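PDB 4WES: nitrogenase molybdenum-iron protein alpha chain from Clostridium pasteurianum, which reduces dinitrogen to ammonia as part of the nitrogenase complex, working with beta chains and the iron protein and carrying an iron-molybdenum cofactor. Local coordinates for residues P35-N40 with D373-R378; K203-Y208 with K254-L259. All blocks are in the same frame, centred on the assembly; numbering follows the deposited sequence.

Contact 1 of 2, residues P35-N40 with D373-R378; sequences PEIVAN and DDYEGR
Pro35 meets Glu376 through its carbonyl O, which lies against CG of that side chain. Glu36 follows with CA 3.5 Å and CG 3.8 Å from Glu376 OE2, although its CB points away; the two carboxylates do not touch. Ile37 has the largest share of the contact on this segment. Its backbone N gives a nearly straight hydrogen bond to Glu376 OE2, at 2.9 Å and 173°, from above the carboxylate plane. The same OE2 takes a salt bridge from Arg372, so two donors hold this oxygen.

With CG1 of Ile37 anti to the backbone N (chi1 -160°) and the chain extended beyond it, CD1 reaches over one face of the Tyr375 ring, 4.1 Å from its centroid, in a CH-pi contact. CG2 packs at the base of the ring, 3.8 Å from Tyr375 CG. Ala39 then adds its CB, 3.7 Å from Tyr375 CE2. The phenol OH is hydrogen-bonded to Asp442 and to the backbone N of Phe367, which fixes the far end of the ring.

The arrangement is an irregular, mostly extended N-terminal segment packed against the C-terminal end of helix 372-376, beside the mixed sheet whose strand 25-27 touches Pro35 and Ile37.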
loop_
_atom_site.group_PDB
_atom_site.type_symbol
_atom_site.label_atom_id
_atom_site.label_comp_id
_atom_site.label_asym_id
_atom_site.label_seq_id
_atom_site.Cartn_x
_atom_site.Cartn_y
_atom_site.Cartn_z
ATOM N N PRO A 35 1.054 -25.293 48.815
ATOM C CA PRO A 35 0.020 -26.274 48.543
ATOM C C PRO A 35 0.386 -27.193 47.398
ATOM O O PRO A 35 1.025 -26.782 46.432
ATOM C CB PRO A 35 -1.188 -25.428 48.148
ATOM C CG PRO A 35 -0.602 -24.146 47.653
ATOM C CD PRO A 35 0.616 -23.922 48.520
ATOM N N GLU A 36 -0.062 -28.425 47.486
ATOM C CA GLU A 36 0.073 -29.371 46.392
ATOM C C GLU A 36 -0.963 -29.090 45.303
ATOM O O GLU A 36 -2.139 -28.867 45.608
ATOM C CB GLU A 36 -0.109 -30.776 46.945
ATOM C CG GLU A 36 -0.130 -31.881 45.944
ATOM C CD GLU A 36 -0.009 -33.280 46.563
ATOM O OE1 GLU A 36 -0.162 -34.242 45.763
ATOM O OE2 GLU A 36 0.236 -33.419 47.802
ATOM N N ILE A 37 -0.509 -29.140 44.055
ATOM C CA ILE A 37 -1.372 -28.927 42.905
ATOM C C ILE A 37 -1.489 -30.250 42.161
ATOM O O ILE A 37 -0.600 -31.119 42.264
ATOM C CB ILE A 37 -0.834 -27.785 42.005
ATOM C CG1 ILE A 37 -1.930 -27.199 41.089
ATOM C CG2 ILE A 37 0.397 -28.224 41.200
ATOM C CD1 ILE A 37 -1.548 -25.881 40.455
ATOM N N VAL A 38 -2.550 -30.386 41.376
ATOM C CA VAL A 38 -2.698 -31.447 40.388
ATOM C C VAL A 38 -2.283 -30.856 39.048
ATOM O O VAL A 38 -2.751 -29.791 38.676
ATOM C CB VAL A 38 -4.133 -32.001 40.337
ATOM C CG1 VAL A 38 -4.223 -33.104 39.276
ATOM C CG2 VAL A 38 -4.545 -32.543 41.693
ATOM N N ALA A 39 -1.393 -31.551 38.331
ATOM C CA ALA A 39 -0.870 -31.075 37.059
ATOM C C ALA A 39 -0.545 -32.262 36.167
ATOM O O ALA A 39 -0.450 -33.403 36.639
ATOM C CB ALA A 39 0.368 -30.234 37.297
ATOM N N ASN A 40 -0.359 -31.998 34.877
ATOM C CA ASN A 40 0.033 -33.038 33.935
ATOM C C ASN A 40 -0.924 -34.214 33.918
ATOM O O ASN A 40 -0.525 -35.366 33.842
ATOM C CB ASN A 40 1.487 -33.472 34.216
ATOM C CG ASN A 40 2.055 -34.421 33.159
ATOM O OD1 ASN A 40 2.857 -35.345 33.504
ATOM N ND2 ASN A 40 1.698 -34.229 31.940
ATOM N N ASP A 373 6.499 -30.717 39.649
ATOM C CA ASP A 373 7.822 -30.209 39.993
ATOM C C ASP A 373 8.048 -28.765 39.537
ATOM O O ASP A 373 8.836 -28.014 40.171
ATOM C CB ASP A 373 8.968 -31.134 39.532
ATOM C CG ASP A 373 8.783 -31.734 38.138
ATOM O OD1 ASP A 373 7.701 -32.235 37.800
ATOM O OD2 ASP A 373 9.809 -31.776 37.432
ATOM N N ASP A 374 7.475 -28.371 38.402
ATOM C CA ASP A 374 7.607 -26.979 37.959
ATOM C C ASP A 374 6.849 -26.019 38.873
ATOM O O ASP A 374 7.255 -24.867 39.036
ATOM C CB ASP A 374 7.127 -26.826 36.531
ATOM C CG ASP A 374 7.878 -27.753 35.590
ATOM O OD1 ASP A 374 9.069 -27.494 35.332
ATOM O OD2 ASP A 374 7.260 -28.748 35.178
ATOM N N TYR A 375 5.699 -26.457 39.393
ATOM C CA TYR A 375 4.916 -25.645 40.333
ATOM C C TYR A 375 5.521 -25.635 41.727
ATOM O O TYR A 375 5.645 -24.571 42.345
ATOM C CB TYR A 375 3.491 -26.162 40.403
ATOM C CG TYR A 375 2.607 -25.918 39.197
ATOM C CD1 TYR A 375 1.999 -24.688 38.995
ATOM C CD2 TYR A 375 2.367 -26.914 38.255
ATOM C CE1 TYR A 375 1.134 -24.452 37.925
ATOM C CE2 TYR A 375 1.504 -26.710 37.193
ATOM C CZ TYR A 375 0.877 -25.473 37.024
ATOM O OH TYR A 375 0.036 -25.225 35.990
ATOM N N GLU A 376 5.853 -26.814 42.251
ATOM C CA GLU A 376 6.154 -27.050 43.662
ATOM C C GLU A 376 7.628 -27.236 43.959
ATOM O O GLU A 376 8.028 -27.261 45.132
ATOM C CB GLU A 376 5.400 -28.282 44.145
ATOM C CG GLU A 376 3.879 -28.216 44.013
ATOM C CD GLU A 376 3.177 -29.493 44.382
ATOM O OE1 GLU A 376 3.564 -30.090 45.429
ATOM O OE2 GLU A 376 2.252 -29.919 43.646
ATOM N N GLY A 377 8.427 -27.423 42.918
ATOM C CA GLY A 377 9.826 -27.737 43.025
ATOM C C GLY A 377 10.177 -29.191 42.849
ATOM O O GLY A 377 9.338 -30.081 43.051
ATOM N N ARG A 378 11.402 -29.456 42.434
ATOM C CA ARG A 378 11.843 -30.816 42.175
ATOM C C ARG A 378 11.854 -31.738 43.386
ATOM O O ARG A 378 11.864 -32.975 43.250
ATOM C CB ARG A 378 13.228 -30.819 41.516
ATOM C CG ARG A 378 13.208 -30.374 40.071
ATOM C CD ARG A 378 14.603 -30.331 39.469
ATOM N NE ARG A 378 15.237 -31.643 39.452
ATOM C CZ ARG A 378 15.112 -32.552 38.486
ATOM N NH1 ARG A 378 15.736 -33.717 38.611
ATOM N NH2 ARG A 378 14.436 -32.307 37.381
#

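Contact 2 of 2, residues K203-Y208 with K254-L259; sequences KEQKKY and KADLNL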
loop_
_atom_site.group_PDB
_atom_site.type_symbol
_atom_site.label_atom_id
_atom_site.label_comp_id
_atom_site.label_asym_id
_atom_site.label_seq_id
_atom_site.Cartn_x
_atom_site.Cartn_y
_atom_site.Cartn_z
ATOM N N LYS A 203 34.701 -33.191 19.039
ATOM C CA LYS A 203 35.399 -31.935 19.213
ATOM C C LYS A 203 36.197 -31.898 20.520
ATOM O O LYS A 203 35.828 -32.509 21.526
ATOM C CB LYS A 203 34.444 -30.759 19.066
ATOM C CG LYS A 203 34.035 -30.568 17.616
ATOM C CD LYS A 203 33.226 -29.300 17.380
ATOM C CE LYS A 203 33.966 -28.299 16.506
ATOM N NZ LYS A 203 35.070 -27.597 17.220
ATOM N N GLU A 204 37.314 -31.182 20.472
ATOM C CA GLU A 204 38.145 -30.922 21.643
ATOM C C GLU A 204 37.419 -29.908 22.536
ATOM O O GLU A 204 37.008 -28.863 22.075
ATOM C CB GLU A 204 39.477 -30.346 21.180
ATOM C CG GLU A 204 40.532 -30.006 22.224
ATOM C CD GLU A 204 41.787 -29.369 21.626
ATOM O OE1 GLU A 204 41.989 -29.480 20.383
ATOM O OE2 GLU A 204 42.548 -28.745 22.407
ATOM N N GLN A 205 37.301 -30.212 23.822
ATOM C CA GLN A 205 36.637 -29.293 24.759
ATOM C C GLN A 205 37.507 -28.055 25.000
ATOM O O GLN A 205 38.711 -28.139 25.237
ATOM C CB GLN A 205 36.357 -29.980 26.076
ATOM C CG GLN A 205 35.557 -29.153 27.078
ATOM C CD GLN A 205 35.038 -29.995 28.215
ATOM O OE1 GLN A 205 34.797 -31.216 28.059
ATOM N NE2 GLN A 205 34.786 -29.349 29.354
ATOM N N LYS A 206 36.874 -26.891 24.947
ATOM C CA LYS A 206 37.522 -25.626 25.240
ATOM C C LYS A 206 37.367 -25.245 26.707
ATOM O O LYS A 206 36.530 -25.775 27.443
ATOM C CB LYS A 206 37.008 -24.499 24.298
ATOM C CG LYS A 206 37.368 -24.698 22.827
ATOM C CD LYS A 206 36.773 -23.647 21.906
ATOM C CE LYS A 206 37.339 -23.797 20.504
ATOM N NZ LYS A 206 36.815 -22.720 19.621
ATOM N N LYS A 207 38.170 -24.283 27.126
ATOM C CA LYS A 207 38.138 -23.817 28.510
ATOM C C LYS A 207 36.835 -23.063 28.806
ATOM O O LYS A 207 36.269 -22.419 27.929
ATOM C CB LYS A 207 39.323 -22.913 28.830
ATOM C CG LYS A 207 40.677 -23.572 28.641
ATOM C CD LYS A 207 41.777 -22.617 29.091
ATOM C CE LYS A 207 42.940 -22.572 28.107
ATOM N NZ LYS A 207 43.707 -23.847 28.036
ATOM N N TYR A 208 36.410 -23.125 30.059
ATOM C CA TYR A 208 35.218 -22.433 30.528
ATOM C C TYR A 208 33.987 -22.702 29.681
ATOM O O TYR A 208 33.234 -21.788 29.336
ATOM C CB TYR A 208 35.470 -20.940 30.619
ATOM C CG TYR A 208 36.719 -20.594 31.409
ATOM C CD1 TYR A 208 36.854 -20.955 32.742
ATOM C CD2 TYR A 208 37.759 -19.936 30.807
ATOM C CE1 TYR A 208 37.995 -20.641 33.460
ATOM C CE2 TYR A 208 38.907 -19.637 31.500
ATOM C CZ TYR A 208 39.017 -19.995 32.821
ATOM O OH TYR A 208 40.165 -19.657 33.489
ATOM N N LYS A 254 30.814 -31.744 25.569
ATOM C CA LYS A 254 32.076 -31.034 25.702
ATOM C C LYS A 254 31.878 -29.735 26.478
ATOM O O LYS A 254 32.169 -28.622 25.988
ATOM C CB LYS A 254 32.688 -30.811 24.323
ATOM C CG LYS A 254 32.953 -32.096 23.556
ATOM C CD LYS A 254 34.025 -32.948 24.244
ATOM C CE LYS A 254 33.930 -34.402 23.822
ATOM N NZ LYS A 254 34.105 -34.506 22.365
ATOM N N ALA A 255 31.371 -29.876 27.706
ATOM C CA ALA A 255 31.103 -28.740 28.569
ATOM C C ALA A 255 31.365 -29.127 29.996
ATOM O O ALA A 255 31.288 -30.295 30.355
ATOM C CB ALA A 255 29.668 -28.236 28.436
ATOM N N ASP A 256 31.629 -28.123 30.826
ATOM C CA ASP A 256 31.740 -28.331 32.265
ATOM C C ASP A 256 30.509 -27.991 33.082
ATOM O O ASP A 256 30.412 -28.440 34.214
ATOM C CB ASP A 256 32.923 -27.539 32.812
ATOM C CG ASP A 256 34.228 -28.212 32.502
ATOM O OD1 ASP A 256 34.233 -29.444 32.278
ATOM O OD2 ASP A 256 35.237 -27.540 32.434
ATOM N N LEU A 257 29.572 -27.216 32.509
ATOM C CA LEU A 257 28.387 -26.858 33.263
ATOM C C LEU A 257 27.229 -26.661 32.315
ATOM O O LEU A 257 27.349 -25.924 31.331
ATOM C CB LEU A 257 28.634 -25.560 34.071
ATOM C CG LEU A 257 27.499 -25.099 35.008
ATOM C CD1 LEU A 257 27.258 -26.096 36.136
ATOM C CD2 LEU A 257 27.867 -23.730 35.548
ATOM N N ASN A 258 26.107 -27.319 32.635
ATOM C CA ASN A 258 24.850 -27.111 31.917
ATOM C C ASN A 258 23.989 -26.083 32.656
ATOM O O ASN A 258 23.841 -26.146 33.886
ATOM C CB ASN A 258 24.073 -28.429 31.823
ATOM C CG ASN A 258 24.535 -29.312 30.688
ATOM O OD1 ASN A 258 24.856 -28.810 29.620
ATOM N ND2 ASN A 258 24.426 -30.630 30.876
ATOM N N LEU A 259 23.433 -25.150 31.895
ATOM C CA LEU A 259 22.546 -24.117 32.427
ATOM C C LEU A 259 21.128 -24.453 31.942
ATOM O O LEU A 259 20.888 -24.451 30.752
ATOM C CB LEU A 259 22.956 -22.752 31.929
ATOM C CG LEU A 259 24.430 -22.368 32.021
ATOM C CD1 LEU A 259 24.667 -20.984 31.442
ATOM C CD2 LEU A 259 24.983 -22.473 33.412
HETATM O O HOH W 1 35.392 -26.414 29.940
HETATM O O HOH W 2 33.988 -27.080 24.409
#
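The contact lies at the N-terminal end of the two central strands of a four-stranded parallel sheet, where the loop leading into strand 209-215 runs beside the residues leading into strand 257-260. Lys254 reaches across to Lys203. Its NZ gives a 2.8 Å hydrogen bond to Lys203 O, in the carbonyl plane and on a lone pair. The lysine chain bends at chi2 (-65°) and again at chi4, so it folds round this oxygen, and CD also comes within 3.3 Å of Lys203 O.

Gln205 lies across the backbone of Lys254 and Ala255. Its CG is anti to the backbone N (chi1 -175°) and sits 3.6 Å from Lys254 O. The extended chain carries the amide on to Asp256. There NE2 makes a weak hydrogen bond to OD1, 3.0 Å long and bent to 134°, with the amide and carboxylate planes turned well apart. OE1 has a weak bond from Arg406.

Two waters complete the join. One accepts from Gln205 NE2 and donates to Lys206 O and, at 2.7 Å, to Asp256 OD2. The other accepts from Lys206 N and donates to Lys254 O.

The bonds of the contact are polar, with only slight aliphatic packing between Gln205 and Lys254. Asp256 OD1 takes the weak Gln205 bond and OD2 a water. One ammonium group, one amide and two waters tie the segments together, the waters bridging backbone and side-chain groups of both.

How the contacts relate
The centres of the two contacts are 32 Å apart, and their nearest atoms about 12 Å apart, without touching. Both segments of contact 2 come between those of contact 1 along the chain: 35-40 comes first, then 203-208, 254-259 and 373-378. They belong to different sheets. In contact 1 segment 35-40 lies between strand 25-27 of the mixed sheet, which Pro35 and Ile37 touch through Val26, and helix 372-376, which follows strand 361-367. Contact 2 lies at the start of two neighbouring strands of a parallel sheet, 209-215 and 257-260. Contact 1 thus joins parts distant in sequence; the side chain of Tyr375 is about 11 Å from the bound iron-sulfur-molybdenum cluster. Contact 2 joins segments 46 residues apart at the surface. Both lie away from the annotated sites.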